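Local structure of hypothetical protein (Neisseria meningitidis Z2491, 2F46) at residues A[48-51]-A[57-60]; A[53-58]-A[108-113]; A[75-80]-A[95-100]. The protein is probably a nonclassical, eukaryotic-like phosphatase that hydrolyses phosphoester bonds with the help of a cysteine-containing loop. All coordinates share one frame; numbering follows the deposited sequence.

Contact 1: residues A[48-51]-A[57-60]; sequences CNRP and SQPD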
loop_
_atom_site.group_PDB
_atom_site.type_symbol
_atom_site.label_atom_id
_atom_site.label_comp_id
_atom_site.label_asym_id
_atom_site.label_seq_id
_atom_site.Cartn_x
_atom_site.Cartn_y
_atom_site.Cartn_z
ATOM N N CYS A 48 5.712 -0.835 -3.424
ATOM C CA CYS A 48 4.983 -1.756 -4.237
ATOM C C CYS A 48 4.858 -3.065 -3.557
ATOM O O CYS A 48 5.888 -3.701 -3.240
ATOM C CB CYS A 48 5.677 -1.978 -5.557
ATOM S SG CYS A 48 4.982 -3.237 -6.600
ATOM N N ASN A 49 3.613 -3.463 -3.322
ATOM C CA ASN A 49 3.339 -4.726 -2.618
ATOM C C ASN A 49 2.909 -5.885 -3.500
ATOM O O ASN A 49 2.337 -6.853 -3.034
ATOM C CB ASN A 49 2.333 -4.528 -1.452
ATOM C CG ASN A 49 2.868 -3.660 -0.334
ATOM O OD1 ASN A 49 2.255 -2.641 0.038
ATOM N ND2 ASN A 49 3.993 -4.076 0.283
ATOM N N ARG A 50 3.177 -5.721 -4.804
ATOM C CA ARG A 50 2.749 -6.641 -5.850
ATOM C C ARG A 50 3.958 -7.314 -6.460
ATOM O O ARG A 50 4.845 -6.620 -6.951
ATOM C CB ARG A 50 1.983 -5.900 -6.967
ATOM C CG ARG A 50 1.218 -6.828 -7.854
ATOM C CD ARG A 50 0.477 -6.059 -8.910
ATOM N NE ARG A 50 -0.397 -6.965 -9.589
ATOM C CZ ARG A 50 -1.168 -6.652 -10.613
ATOM N NH1 ARG A 50 -1.154 -5.438 -11.133
ATOM N NH2 ARG A 50 -1.959 -7.579 -11.114
ATOM N N PRO A 51 3.982 -8.658 -6.478
ATOM C CA PRO A 51 5.008 -9.312 -7.313
ATOM C C PRO A 51 4.892 -8.872 -8.773
ATOM O O PRO A 51 3.802 -8.676 -9.271
ATOM C CB PRO A 51 4.661 -10.798 -7.180
ATOM C CG PRO A 51 3.816 -10.893 -5.921
ATOM C CD PRO A 51 3.037 -9.624 -5.897
ATOM N N SER A 57 -0.076 -7.241 -18.850
ATOM C CA SER A 57 -0.059 -5.790 -19.034
ATOM C C SER A 57 0.634 -5.040 -17.912
ATOM O O SER A 57 0.825 -3.824 -17.983
ATOM C CB SER A 57 -1.491 -5.268 -19.087
ATOM O OG SER A 57 -2.150 -5.426 -17.819
ATOM N N GLN A 58 0.939 -5.753 -16.833
ATOM C CA GLN A 58 1.393 -5.116 -15.603
ATOM C C GLN A 58 2.793 -4.560 -15.723
ATOM O O GLN A 58 3.751 -5.322 -15.901
ATOM C CB GLN A 58 1.364 -6.146 -14.458
ATOM C CG GLN A 58 1.903 -5.655 -13.112
ATOM C CD GLN A 58 2.162 -6.783 -12.186
ATOM O OE1 GLN A 58 1.633 -7.880 -12.380
ATOM N NE2 GLN A 58 2.957 -6.547 -11.163
ATOM N N PRO A 59 2.949 -3.232 -15.502
ATOM C CA PRO A 59 4.300 -2.720 -15.502
ATOM C C PRO A 59 5.136 -3.308 -14.360
ATOM O O PRO A 59 4.604 -3.457 -13.267
ATOM C CB PRO A 59 4.108 -1.207 -15.276
ATOM C CG PRO A 59 2.695 -0.933 -15.461
ATOM C CD PRO A 59 1.955 -2.183 -15.214
ATOM N N ASP A 60 6.399 -3.636 -14.617
ATOM C CA ASP A 60 7.327 -4.117 -13.597
ATOM C C ASP A 60 7.657 -2.955 -12.666
ATOM O O ASP A 60 7.637 -1.786 -13.091
ATOM C CB ASP A 60 8.639 -4.624 -14.172
ATOM C CG ASP A 60 8.527 -6.008 -14.794
ATOM O OD1 ASP A 60 7.479 -6.685 -14.681
ATOM O OD2 ASP A 60 9.551 -6.425 -15.365
HETATM O O HOH W 1 5.073 -5.198 -9.561
#

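Contact 2: residues A[53-58]-A[108-113]; sequences REEESQ and YCRTGT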
loop_
_atom_site.group_PDB
_atom_site.type_symbol
_atom_site.label_atom_id
_atom_site.label_comp_id
_atom_site.label_asym_id
_atom_site.label_seq_id
_atom_site.Cartn_x
_atom_site.Cartn_y
_atom_site.Cartn_z
ATOM N N ARG A 53 4.737 -9.477 -12.735
ATOM C CA ARG A 53 4.255 -10.502 -13.694
ATOM C C ARG A 53 3.040 -11.250 -13.184
ATOM O O ARG A 53 2.791 -12.392 -13.584
ATOM C CB ARG A 53 5.380 -11.464 -14.096
ATOM C CG ARG A 53 6.642 -10.780 -14.538
ATOM C CD ARG A 53 6.387 -9.908 -15.740
ATOM N NE ARG A 53 7.594 -9.146 -16.039
ATOM C CZ ARG A 53 8.615 -9.585 -16.783
ATOM N NH1 ARG A 53 8.581 -10.785 -17.365
ATOM N NH2 ARG A 53 9.687 -8.808 -16.931
ATOM N N GLU A 54 2.228 -10.583 -12.359
ATOM C CA GLU A 54 0.918 -11.123 -12.039
ATOM C C GLU A 54 -0.014 -11.069 -13.242
ATOM O O GLU A 54 -0.831 -11.962 -13.399
ATOM C CB GLU A 54 0.274 -10.418 -10.819
ATOM C CG GLU A 54 0.862 -10.859 -9.508
ATOM C CD GLU A 54 0.055 -10.435 -8.270
ATOM O OE1 GLU A 54 -0.763 -9.493 -8.389
ATOM O OE2 GLU A 54 0.270 -11.089 -7.194
ATOM N N GLU A 55 0.102 -10.031 -14.062
ATOM C CA GLU A 55 -0.662 -9.897 -15.321
ATOM C C GLU A 55 0.284 -9.457 -16.430
ATOM O O GLU A 55 1.280 -8.790 -16.166
ATOM C CB GLU A 55 -1.745 -8.853 -15.211
ATOM C CG GLU A 55 -2.724 -9.083 -14.134
ATOM C CD GLU A 55 -3.766 -7.981 -14.100
ATOM O OE1 GLU A 55 -4.700 -8.010 -14.927
ATOM O OE2 GLU A 55 -3.654 -7.079 -13.253
ATOM N N GLU A 56 -0.053 -9.798 -17.680
ATOM C CA GLU A 56 0.816 -9.484 -18.825
ATOM C C GLU A 56 0.990 -8.000 -19.055
ATOM O O GLU A 56 2.072 -7.558 -19.438
ATOM C CB GLU A 56 0.268 -10.114 -20.113
ATOM N N SER A 57 -0.076 -7.241 -18.850
ATOM C CA SER A 57 -0.059 -5.790 -19.034
ATOM C C SER A 57 0.634 -5.040 -17.912
ATOM O O SER A 57 0.825 -3.824 -17.983
ATOM C CB SER A 57 -1.491 -5.268 -19.087
ATOM O OG SER A 57 -2.150 -5.426 -17.819
ATOM N N GLN A 58 0.939 -5.753 -16.833
ATOM C CA GLN A 58 1.393 -5.116 -15.603
ATOM C C GLN A 58 2.793 -4.560 -15.723
ATOM O O GLN A 58 3.751 -5.322 -15.901
ATOM C CB GLN A 58 1.364 -6.146 -14.458
ATOM C CG GLN A 58 1.903 -5.655 -13.112
ATOM C CD GLN A 58 2.162 -6.783 -12.186
ATOM O OE1 GLN A 58 1.633 -7.880 -12.380
ATOM N NE2 GLN A 58 2.957 -6.547 -11.163
ATOM N N TYR A 108 1.080 0.615 -3.249
ATOM C CA TYR A 108 0.129 0.063 -4.220
ATOM C C TYR A 108 0.268 -1.459 -4.411
ATOM O O TYR A 108 1.320 -2.046 -4.093
ATOM C CB TYR A 108 0.238 0.721 -5.603
ATOM C CG TYR A 108 1.444 0.338 -6.444
ATOM C CD1 TYR A 108 2.638 0.989 -6.322
ATOM C CD2 TYR A 108 1.364 -0.678 -7.397
ATOM C CE1 TYR A 108 3.736 0.698 -7.128
ATOM C CE2 TYR A 108 2.442 -0.976 -8.210
ATOM C CZ TYR A 108 3.646 -0.314 -8.058
ATOM O OH TYR A 108 4.709 -0.651 -8.855
ATOM N N CYS A 109 -0.807 -2.094 -4.850
ATOM C CA CYS A 109 -0.690 -3.449 -5.323
ATOM C C CYS A 109 -1.591 -3.460 -6.543
ATOM O O CYS A 109 -1.705 -2.463 -7.266
ATOM C CB CYS A 109 -1.001 -4.486 -4.220
ATOM S SG CYS A 109 -2.725 -4.858 -3.823
ATOM N N ARG A 110 -2.218 -4.579 -6.816
ATOM C CA ARG A 110 -3.146 -4.590 -7.963
ATOM C C ARG A 110 -4.359 -3.716 -7.659
ATOM O O ARG A 110 -4.846 -2.964 -8.528
ATOM C CB ARG A 110 -3.617 -6.021 -8.252
ATOM C CG ARG A 110 -4.511 -6.107 -9.490
ATOM C CD ARG A 110 -4.946 -7.528 -9.771
ATOM N NE ARG A 110 -5.783 -7.569 -10.968
ATOM C CZ ARG A 110 -7.092 -7.345 -10.993
ATOM N NH1 ARG A 110 -7.768 -7.067 -9.879
ATOM N NH2 ARG A 110 -7.732 -7.408 -12.159
ATOM N N THR A 111 -4.856 -3.812 -6.425
ATOM C CA THR A 111 -6.049 -3.099 -5.996
ATOM C C THR A 111 -5.867 -2.182 -4.806
ATOM O O THR A 111 -6.743 -1.360 -4.525
ATOM C CB THR A 111 -7.110 -4.098 -5.549
ATOM O OG1 THR A 111 -6.573 -4.905 -4.489
ATOM C CG2 THR A 111 -7.597 -4.943 -6.696
ATOM N N GLY A 112 -4.764 -2.339 -4.074
ATOM C CA GLY A 112 -4.599 -1.695 -2.779
ATOM C C GLY A 112 -4.976 -2.596 -1.613
ATOM O O GLY A 112 -4.730 -2.232 -0.458
ATOM N N THR A 113 -5.507 -3.783 -1.880
ATOM C CA THR A 113 -5.896 -4.721 -0.820
ATOM C C THR A 113 -4.710 -5.123 0.047
ATOM O O THR A 113 -4.787 -5.144 1.268
ATOM C CB THR A 113 -6.552 -5.963 -1.421
ATOM O OG1 THR A 113 -7.755 -5.518 -2.079
ATOM C CG2 THR A 113 -6.914 -6.985 -0.363
#

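Contact 3: residues A[75-80]-A[95-100]; sequences GFHHQP and RQLIGQ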
loop_
_atom_site.group_PDB
_atom_site.type_symbol
_atom_site.label_atom_id
_atom_site.label_comp_id
_atom_site.label_asym_id
_atom_site.label_seq_id
_atom_site.Cartn_x
_atom_site.Cartn_y
_atom_site.Cartn_z
ATOM N N GLY A 75 12.199 7.770 -2.673
ATOM C CA GLY A 75 12.382 6.456 -2.110
ATOM C C GLY A 75 11.472 5.467 -2.768
ATOM O O GLY A 75 10.324 5.753 -3.009
ATOM N N PHE A 76 11.992 4.267 -3.025
ATOM C CA PHE A 76 11.260 3.197 -3.712
ATOM C C PHE A 76 11.559 1.870 -3.054
ATOM O O PHE A 76 12.728 1.519 -2.875
ATOM C CB PHE A 76 11.708 3.105 -5.163
ATOM C CG PHE A 76 11.338 4.305 -5.997
ATOM C CD1 PHE A 76 12.204 5.393 -6.099
ATOM C CD2 PHE A 76 10.157 4.337 -6.690
ATOM C CE1 PHE A 76 11.834 6.516 -6.872
ATOM C CE2 PHE A 76 9.809 5.448 -7.443
ATOM C CZ PHE A 76 10.665 6.501 -7.528
ATOM N N HIS A 77 10.517 1.121 -2.732
ATOM C CA HIS A 77 10.679 -0.173 -2.088
ATOM C C HIS A 77 9.776 -1.170 -2.755
ATOM O O HIS A 77 8.574 -0.969 -2.820
ATOM C CB HIS A 77 10.346 -0.101 -0.594
ATOM C CG HIS A 77 11.140 0.912 0.138
ATOM N ND1 HIS A 77 12.480 0.759 0.406
ATOM C CD2 HIS A 77 10.807 2.142 0.595
ATOM C CE1 HIS A 77 12.923 1.821 1.048
ATOM N NE2 HIS A 77 11.934 2.686 1.170
ATOM N N HIS A 78 10.328 -2.299 -3.191
ATOM C CA HIS A 78 9.560 -3.422 -3.684
ATOM C C HIS A 78 9.411 -4.492 -2.603
ATOM O O HIS A 78 10.389 -5.152 -2.194
ATOM C CB HIS A 78 10.205 -4.027 -4.929
ATOM C CG HIS A 78 9.279 -4.866 -5.737
ATOM N ND1 HIS A 78 9.696 -5.568 -6.862
ATOM C CD2 HIS A 78 7.968 -5.139 -5.601
ATOM C CE1 HIS A 78 8.675 -6.230 -7.364
ATOM N NE2 HIS A 78 7.608 -5.976 -6.621
ATOM N N GLN A 79 8.186 -4.587 -2.068
ATOM C CA GLN A 79 7.897 -5.457 -0.950
ATOM C C GLN A 79 6.761 -6.359 -1.389
ATOM O O GLN A 79 5.622 -6.273 -0.910
ATOM C CB GLN A 79 7.554 -4.658 0.316
ATOM C CG GLN A 79 7.363 -5.616 1.514
ATOM C CD GLN A 79 6.455 -5.156 2.635
ATOM O OE1 GLN A 79 5.904 -4.029 2.621
ATOM N NE2 GLN A 79 6.269 -6.043 3.616
ATOM N N PRO A 80 7.036 -7.265 -2.323
ATOM C CA PRO A 80 5.977 -8.074 -2.870
ATOM C C PRO A 80 5.407 -9.077 -1.836
ATOM O O PRO A 80 6.151 -9.700 -1.070
ATOM C CB PRO A 80 6.664 -8.789 -4.034
ATOM C CG PRO A 80 8.033 -8.900 -3.583
ATOM C CD PRO A 80 8.348 -7.647 -2.877
ATOM N N ARG A 95 5.544 -1.678 8.265
ATOM C CA ARG A 95 5.588 -0.680 9.326
ATOM C C ARG A 95 6.930 0.054 9.372
ATOM O O ARG A 95 6.966 1.268 9.484
ATOM C CB ARG A 95 5.339 -1.368 10.661
ATOM C CG ARG A 95 5.425 -0.474 11.838
ATOM C CD ARG A 95 5.709 -1.310 13.020
ATOM N NE ARG A 95 5.481 -0.566 14.236
ATOM C CZ ARG A 95 5.578 -1.098 15.452
ATOM N NH1 ARG A 95 5.871 -2.385 15.611
ATOM N NH2 ARG A 95 5.357 -0.336 16.514
ATOM N N GLN A 96 8.011 -0.700 9.275
ATOM C CA GLN A 96 9.358 -0.139 9.306
ATOM C C GLN A 96 9.655 0.709 8.090
ATOM O O GLN A 96 10.246 1.799 8.222
ATOM C CB GLN A 96 10.414 -1.237 9.414
ATOM C CG GLN A 96 10.427 -1.937 10.765
ATOM C CD GLN A 96 11.626 -2.898 10.951
ATOM O OE1 GLN A 96 12.746 -2.603 10.493
ATOM N NE2 GLN A 96 11.404 -4.021 11.653
ATOM N N LEU A 97 9.263 0.241 6.904
ATOM C CA LEU A 97 9.501 1.027 5.696
ATOM C C LEU A 97 8.815 2.366 5.808
ATOM O O LEU A 97 9.437 3.394 5.520
ATOM C CB LEU A 97 9.001 0.294 4.455
ATOM C CG LEU A 97 9.797 -0.918 4.015
ATOM C CD1 LEU A 97 9.026 -1.659 2.908
ATOM C CD2 LEU A 97 11.199 -0.542 3.574
ATOM N N ILE A 98 7.577 2.384 6.287
ATOM C CA ILE A 98 6.889 3.653 6.508
ATOM C C ILE A 98 7.594 4.467 7.605
ATOM O O ILE A 98 7.768 5.680 7.464
ATOM C CB ILE A 98 5.402 3.427 6.822
ATOM C CG1 ILE A 98 4.689 2.879 5.562
ATOM C CG2 ILE A 98 4.742 4.734 7.371
ATOM C CD1 ILE A 98 3.322 2.335 5.823
ATOM N N GLY A 99 8.009 3.828 8.686
ATOM C CA GLY A 99 8.609 4.584 9.782
ATOM C C GLY A 99 9.854 5.340 9.394
ATOM O O GLY A 99 10.114 6.424 9.935
ATOM N N GLN A 100 10.595 4.793 8.445
ATOM C CA GLN A 100 11.885 5.336 8.054
ATOM C C GLN A 100 11.797 6.112 6.749
ATOM O O GLN A 100 12.814 6.569 6.222
ATOM C CB GLN A 100 12.892 4.202 7.912
ATOM C CG GLN A 100 13.098 3.375 9.163
#

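Contact 1: residues A[48-51]-A[57-60]
Gln58 NE2 has two partners: it donates to Pro51 O at 3.0 Å and, weakly, to a water. The bond to Pro51 O is nearly straight, 172° at the hydrogen, and the oxygen lies in the amide plane of Gln58, although the donor stands tilted 30° from the carbonyl plane of Pro51. All this happens inside the long connection between strand 45-48 and helix 61-68 of the phosphatase-like alpha/beta fold, where Gln58 reaches back to the start of its own loop.

The second half of the contact is an amide-guanidinium stack. Arg50 and Gln58 run past each other in opposite directions with their flat ends almost parallel, so that Gln58 OE1 sits over the middle of the guanidinium, 3.5 Å from Arg50 CZ. The chains touch at two more points: Gln58 NE2 lies 3.4 Å from Arg50 CD, and Gln58 CG lies 3.6 Å from Arg50 NH1. Arg50 reaches this place fully stretched, CG anti to the backbone N (chi1 -165°). Its guanidinium is held from turning by Glu54 at NE, Glu55 at NH2 and Gln29 at NH1, which leaves a fixed flat platform for the amide.

The water that meets Gln58 NE2 also donates to Arg50 O at 3.0 Å, and that carbonyl takes a further bond from His78. At the strand end the backbone is pinned too, Arg50 N donating a hydrogen bond to Cys48 SG at 3.6 Å.

Contact 2: residues A[53-58]-A[108-113]
Glu55 and Arg110 meet in a salt bridge, Arg110 NE giving its N-H to Glu55 OE2 at 3.2 Å with a bent angle of 142°. The two chains cross at about a right angle, and the carboxylate is met from above its plane, the nitrogen standing 67° out of it, while the oxygen lies near the edge of the guanidinium. Arg110 gets there fully extended, CG anti to the backbone N (chi1 -176°), and lays Arg110 CD 3.7 Å from Glu55 OE2. Arg110 is modelled in two conformers, and the bridge is described for one of them, so it is best taken with some reserve.

The stronger partner of Glu55 OE2 is Arg50 NH2, so this one oxygen links two arginines. Glu54 is beside it: its OE1 comes within 4.5 Å of Arg110 CB, but its carboxylate is engaged by Arg50 and by Arg114.

Behind the two acids stands Gln58. Gln58 OE1 accepts from Glu55 N at 3.1 Å, in the carbonyl plane, and more weakly from Glu54 N, tying the side-chain amide to the backbone that carries both carboxylates. A type I turn from Glu55 to Gln58, closed by Gln58 N to Glu55 O at 3.1 Å, sets the shape of that loop.

Across the contact, Arg110 follows Cys109, whose SG, in the conformer described here, accepts from Thr111 N at 3.5 Å and, weakly, from Gly112 N at 3.3 Å. A cysteine just after a strand, with two backbone N-H groups directed at its sulfur, and helix 113-125 starting behind it with Arg114 in its first turn, resembles the phosphate-binding P-loop of cysteine-dependent phosphatases, here with four rather than the classical five residues between cysteine and arginine.

Contact 3: residues A[75-80]-A[95-100]
A CH-pi contact, with van der Waals packing beside it, fastens the edge strand 75-78 of the sheet to the last turn of helix 88-99. Leu97 CD2 stands over one face of the His77 imidazole, 3.7 Å from the ring centroid and only 13° off the normal. It is therefore nearly central, with His77 ND1 and His77 CG each 3.7 Å from that methyl. His77 turns its ring up to the helix by keeping CG beside the backbone N, anti to the carbonyl carbon (chi1 -56°).

The other branch of Leu97 works in a different direction. CD1 rests 4.1 Å from His77 CB and 3.9 Å from Gln79 OE1, so the leucine straddles two residues that both set out toward the helix. Strand 75-78, helix 88-99 and strand 105-108 make a beta-alpha-beta crossover, both strands parallel, which passes over strand 45-48 lying between them; Leu97 also touches Ile47 on that middle strand.

Gln79, stretched out just past the strand end, finds its strongest polar partner in the first turn of the helix, its NE2 donating to Asp90 O, and its side chain touches Thr93 and Phe94. The helical turn carrying Leu97 is intact, with Gly99 N bonded to Arg95 O at 2.9 Å.

How the contacts relate
Contacts 1 and 2 are one cluster, their centres 5 Å apart and Gln58 common to both. Arg50 NH2 reaches Glu55 OE2 at 2.8 Å, so the stacked arginine of contact 1 shares the carboxylate that holds the arginine of contact 2. The backbones join as well, Asn49 N lying 2.8 Å from Tyr108 O. Contact 3 is about 15 Å from contact 1, centre to centre, yet continuous with it through the sheet, Cys48 O being 2.7 Å from Gln79 N. It does not touch contact 2, whose nearest atoms are about 6 Å away. Contact 2 takes in most of the probable phosphate-binding loop; contact 1 adjoins it through Arg50, with contact 3 farther along the sheet.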